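Local coordinates for 190aa long hypothetical protein (Pyrococcus horikoshii, PDB 2DDZ) that is of unknown function but belongs to a family related to class II aminoacyl-tRNA synthetases and forms a hexamer, at residues E[16-26]-E[69-77]. Sequence-based numbering, arbitrary orientation.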
loop_
_atom_site.group_PDB
_atom_site.type_symbol
_atom_site.label_atom_id
_atom_site.label_comp_id
_atom_site.label_asym_id
_atom_site.label_seq_id
_atom_site.Cartn_x
_atom_site.Cartn_y
_atom_site.Cartn_z
ATOM N N TYR E 16 6.935 -32.335 -2.121
ATOM C CA TYR E 16 6.057 -31.177 -2.017
ATOM C C TYR E 16 4.640 -31.606 -1.640
ATOM O O TYR E 16 3.954 -32.261 -2.423
ATOM C CB TYR E 16 6.026 -30.435 -3.356
ATOM C CG TYR E 16 5.158 -29.198 -3.357
ATOM C CD1 TYR E 16 5.497 -28.087 -2.588
ATOM C CD2 TYR E 16 3.991 -29.142 -4.124
ATOM C CE1 TYR E 16 4.694 -26.949 -2.580
ATOM C CE2 TYR E 16 3.182 -28.014 -4.125
ATOM C CZ TYR E 16 3.540 -26.922 -3.349
ATOM O OH TYR E 16 2.749 -25.805 -3.326
ATOM N N ASP E 17 4.203 -31.253 -0.438
ATOM C CA ASP E 17 2.851 -31.595 -0.015
ATOM C C ASP E 17 2.032 -30.301 0.092
ATOM O O ASP E 17 0.945 -30.273 0.688
ATOM C CB ASP E 17 2.880 -32.346 1.323
ATOM C CG ASP E 17 3.330 -31.481 2.484
ATOM O OD1 ASP E 17 4.226 -30.631 2.301
ATOM O OD2 ASP E 17 2.795 -31.669 3.596
ATOM N N GLY E 18 2.572 -29.244 -0.519
ATOM C CA GLY E 18 1.934 -27.941 -0.527
ATOM C C GLY E 18 2.368 -26.979 0.570
ATOM O O GLY E 18 2.271 -25.761 0.394
ATOM N N SER E 19 2.858 -27.504 1.693
ATOM C CA SER E 19 3.253 -26.649 2.815
ATOM C C SER E 19 4.474 -25.766 2.568
ATOM O O SER E 19 4.776 -24.884 3.370
ATOM C CB SER E 19 3.468 -27.487 4.091
ATOM O OG SER E 19 4.587 -28.352 3.972
ATOM N N ALA E 20 5.176 -25.985 1.464
ATOM C CA ALA E 20 6.338 -25.159 1.164
ATOM C C ALA E 20 5.898 -23.791 0.639
ATOM O O ALA E 20 6.709 -22.879 0.501
ATOM C CB ALA E 20 7.233 -25.858 0.149
ATOM N N ILE E 21 4.603 -23.655 0.365
ATOM C CA ILE E 21 4.033 -22.404 -0.135
ATOM C C ILE E 21 3.938 -21.359 0.969
ATOM O O ILE E 21 3.797 -20.171 0.691
ATOM C CB ILE E 21 2.613 -22.618 -0.708
ATOM C CG1 ILE E 21 2.271 -21.477 -1.663
ATOM C CG2 ILE E 21 1.592 -22.709 0.432
ATOM C CD1 ILE E 21 3.137 -21.458 -2.903
ATOM N N ARG E 22 4.015 -21.807 2.225
ATOM C CA ARG E 22 3.939 -20.891 3.379
ATOM C C ARG E 22 5.079 -19.877 3.469
ATOM O O ARG E 22 6.195 -20.109 2.989
ATOM C CB ARG E 22 3.878 -21.650 4.730
ATOM C CG ARG E 22 2.657 -22.585 4.820
ATOM C CD ARG E 22 2.306 -22.858 6.229
ATOM N NE ARG E 22 1.387 -23.929 6.461
ATOM C CZ ARG E 22 0.881 -24.133 7.677
ATOM N NH1 ARG E 22 0.007 -25.096 7.842
ATOM N NH2 ARG E 22 1.272 -23.384 8.717
ATOM N N SER E 23 4.806 -18.775 4.161
ATOM C CA SER E 23 5.794 -17.722 4.316
ATOM C C SER E 23 6.967 -18.137 5.178
ATOM O O SER E 23 6.811 -18.884 6.143
ATOM C CB SER E 23 5.157 -16.444 4.893
ATOM O OG SER E 23 4.670 -16.630 6.214
ATOM N N HIS E 24 8.138 -17.628 4.809
ATOM C CA HIS E 24 9.386 -17.889 5.508
ATOM C C HIS E 24 9.818 -19.352 5.431
ATOM O O HIS E 24 10.665 -19.788 6.196
ATOM C CB HIS E 24 9.278 -17.440 6.968
ATOM C CG HIS E 24 9.243 -15.951 7.148
ATOM N ND1 HIS E 24 10.365 -15.157 7.030
ATOM C CD2 HIS E 24 8.227 -15.118 7.478
ATOM C CE1 HIS E 24 10.044 -13.901 7.287
ATOM N NE2 HIS E 24 8.752 -13.851 7.562
ATOM N N TRP E 25 9.253 -20.099 4.486
ATOM C CA TRP E 25 9.607 -21.505 4.336
ATOM C C TRP E 25 11.118 -21.701 4.138
ATOM O O TRP E 25 11.758 -22.448 4.880
ATOM C CB TRP E 25 8.852 -22.119 3.162
ATOM C CG TRP E 25 9.155 -23.564 2.969
ATOM C CD1 TRP E 25 8.768 -24.592 3.772
ATOM C CD2 TRP E 25 9.943 -24.144 1.922
ATOM N NE1 TRP E 25 9.265 -25.779 3.293
ATOM C CE2 TRP E 25 9.990 -25.535 2.158
ATOM C CE3 TRP E 25 10.613 -23.624 0.809
ATOM C CZ2 TRP E 25 10.682 -26.419 1.319
ATOM C CZ3 TRP E 25 11.306 -24.507 -0.032
ATOM C CH2 TRP E 25 11.333 -25.888 0.232
ATOM N N ALA E 26 11.671 -21.021 3.134
ATOM C CA ALA E 26 13.089 -21.095 2.823
ATOM C C ALA E 26 13.958 -20.689 4.011
ATOM O O ALA E 26 14.978 -21.317 4.278
ATOM C CB ALA E 26 13.418 -20.207 1.600
ATOM N N VAL E 69 9.951 -31.554 -10.561
ATOM C CA VAL E 69 10.942 -30.525 -10.242
ATOM C C VAL E 69 10.111 -29.366 -9.657
ATOM O O VAL E 69 9.213 -28.836 -10.325
ATOM C CB VAL E 69 11.695 -30.021 -11.505
ATOM C CG1 VAL E 69 12.534 -28.798 -11.156
ATOM C CG2 VAL E 69 12.603 -31.118 -12.051
ATOM N N HIS E 70 10.400 -28.986 -8.416
ATOM C CA HIS E 70 9.654 -27.922 -7.744
ATOM C C HIS E 70 10.410 -26.608 -7.634
ATOM O O HIS E 70 11.629 -26.592 -7.406
ATOM C CB HIS E 70 9.270 -28.367 -6.326
ATOM C CG HIS E 70 8.430 -29.605 -6.282
ATOM N ND1 HIS E 70 7.082 -29.603 -6.578
ATOM C CD2 HIS E 70 8.747 -30.889 -5.985
ATOM C CE1 HIS E 70 6.606 -30.830 -6.464
ATOM N NE2 HIS E 70 7.597 -31.631 -6.104
ATOM N N TYR E 71 9.688 -25.504 -7.790
ATOM C CA TYR E 71 10.298 -24.184 -7.650
ATOM C C TYR E 71 9.494 -23.428 -6.618
ATOM O O TYR E 71 8.294 -23.234 -6.784
ATOM C CB TYR E 71 10.273 -23.377 -8.953
ATOM C CG TYR E 71 10.948 -24.035 -10.123
ATOM C CD1 TYR E 71 10.349 -25.108 -10.776
ATOM C CD2 TYR E 71 12.182 -23.575 -10.595
ATOM C CE1 TYR E 71 10.952 -25.714 -11.877
ATOM C CE2 TYR E 71 12.801 -24.178 -11.702
ATOM C CZ TYR E 71 12.172 -25.248 -12.335
ATOM O OH TYR E 71 12.748 -25.850 -13.425
ATOM N N ILE E 72 10.149 -23.010 -5.547
ATOM C CA ILE E 72 9.468 -22.263 -4.514
ATOM C C ILE E 72 10.099 -20.903 -4.418
ATOM O O ILE E 72 11.266 -20.754 -4.064
ATOM C CB ILE E 72 9.529 -22.978 -3.174
ATOM C CG1 ILE E 72 8.538 -24.133 -3.201
ATOM C CG2 ILE E 72 9.192 -22.016 -2.037
ATOM C CD1 ILE E 72 8.859 -25.143 -2.193
ATOM N N LEU E 73 9.298 -19.907 -4.759
ATOM C CA LEU E 73 9.736 -18.540 -4.761
ATOM C C LEU E 73 9.076 -17.695 -3.677
ATOM O O LEU E 73 7.876 -17.819 -3.422
ATOM C CB LEU E 73 9.449 -17.952 -6.136
ATOM C CG LEU E 73 9.773 -16.477 -6.338
ATOM C CD1 LEU E 73 11.262 -16.254 -6.134
ATOM C CD2 LEU E 73 9.345 -16.064 -7.732
ATOM N N GLU E 74 9.878 -16.860 -3.016
ATOM C CA GLU E 74 9.361 -15.951 -2.001
ATOM C C GLU E 74 9.988 -14.575 -2.190
ATOM O O GLU E 74 11.201 -14.424 -2.256
ATOM C CB GLU E 74 9.619 -16.452 -0.577
ATOM C CG GLU E 74 8.885 -15.605 0.479
ATOM C CD GLU E 74 8.696 -16.332 1.810
ATOM O OE1 GLU E 74 9.529 -17.195 2.145
ATOM O OE2 GLU E 74 7.728 -16.027 2.540
ATOM N N LEU E 75 9.126 -13.576 -2.304
ATOM C CA LEU E 75 9.560 -12.207 -2.501
ATOM C C LEU E 75 8.908 -11.293 -1.474
ATOM O O LEU E 75 7.680 -11.201 -1.372
ATOM C CB LEU E 75 9.199 -11.739 -3.919
ATOM C CG LEU E 75 9.845 -12.526 -5.060
ATOM C CD1 LEU E 75 9.440 -11.932 -6.383
ATOM C CD2 LEU E 75 11.361 -12.489 -4.909
ATOM N N PHE E 76 9.746 -10.609 -0.718
ATOM C CA PHE E 76 9.264 -9.706 0.294
ATOM C C PHE E 76 9.024 -8.332 -0.309
ATOM O O PHE E 76 9.739 -7.366 -0.047
ATOM C CB PHE E 76 10.262 -9.666 1.447
ATOM C CG PHE E 76 10.401 -10.988 2.145
ATOM C CD1 PHE E 76 11.244 -11.975 1.637
ATOM C CD2 PHE E 76 9.641 -11.267 3.285
ATOM C CE1 PHE E 76 11.329 -13.230 2.260
ATOM C CE2 PHE E 76 9.719 -12.518 3.919
ATOM C CZ PHE E 76 10.563 -13.499 3.405
ATOM N N TRP E 77 8.007 -8.282 -1.151
ATOM C CA TRP E 77 7.600 -7.068 -1.828
ATOM C C TRP E 77 6.229 -6.789 -1.268
ATOM O O TRP E 77 5.815 -7.443 -0.319
ATOM C CB TRP E 77 7.513 -7.326 -3.333
ATOM C CG TRP E 77 8.820 -7.761 -3.932
ATOM C CD1 TRP E 77 10.025 -7.875 -3.290
ATOM C CD2 TRP E 77 9.068 -8.081 -5.305
ATOM N NE1 TRP E 77 11.005 -8.237 -4.180
ATOM C CE2 TRP E 77 10.446 -8.371 -5.423
ATOM C CE3 TRP E 77 8.260 -8.149 -6.448
ATOM C CZ2 TRP E 77 11.034 -8.720 -6.643
ATOM C CZ3 TRP E 77 8.845 -8.496 -7.658
ATOM C CH2 TRP E 77 10.220 -8.777 -7.745
HETATM O O HOH W 1 10.097 -19.579 1.237
#
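CB of Tyr-16 sits over one face of the imidazole of His-70, a CH-pi contact modelled too close for its tightness to be trusted, while the two ring planes stand at 38° to each other. On one face of the Tyr-16 ring the backbone N of Gly-18 lies over the centre, and Ala-20 CB meets the ring's edge in plane. The indole of Trp-25 carries the Ala-20 methyl over the centre of one face, and Ile-72 sends CD1 over its six-membered ring, though the exact place of CD1 is doubtful because it is modelled too near that methyl. Ile-72 CG2, anti to its own backbone N, comes within 3.6 Å of Trp-25 CE3. Farther along, CE1 of His-24 packs obliquely against CE2 of Phe-76 at 3.7 Å.

Between these groups Glu-74 reaches up from the strand, its chain extended and CG anti to the backbone N (chi1 -171°). Its OE2 offers the syn lone pair to His-24 N at 2.8 Å, a nearly straight bond, while OE1 takes a weak second share of the same N-H. A water accepts from Ala-26 N and donates to Glu-74 OE1 at 2.6 Å. Ser-131 OG also binds OE2, so the buried carboxylate is held at both oxygens. An alanine here would probably leave His-24 N and the water without their carboxylate acceptor.

His-24 is the N-cap of helix 25-30 and lies within a type II beta turn from Arg-22 to Trp-25. The arrangement is thus a helix N-terminus anchored through a strand glutamate, packing the 16-26 loop onto one face of the mixed beta-sheet.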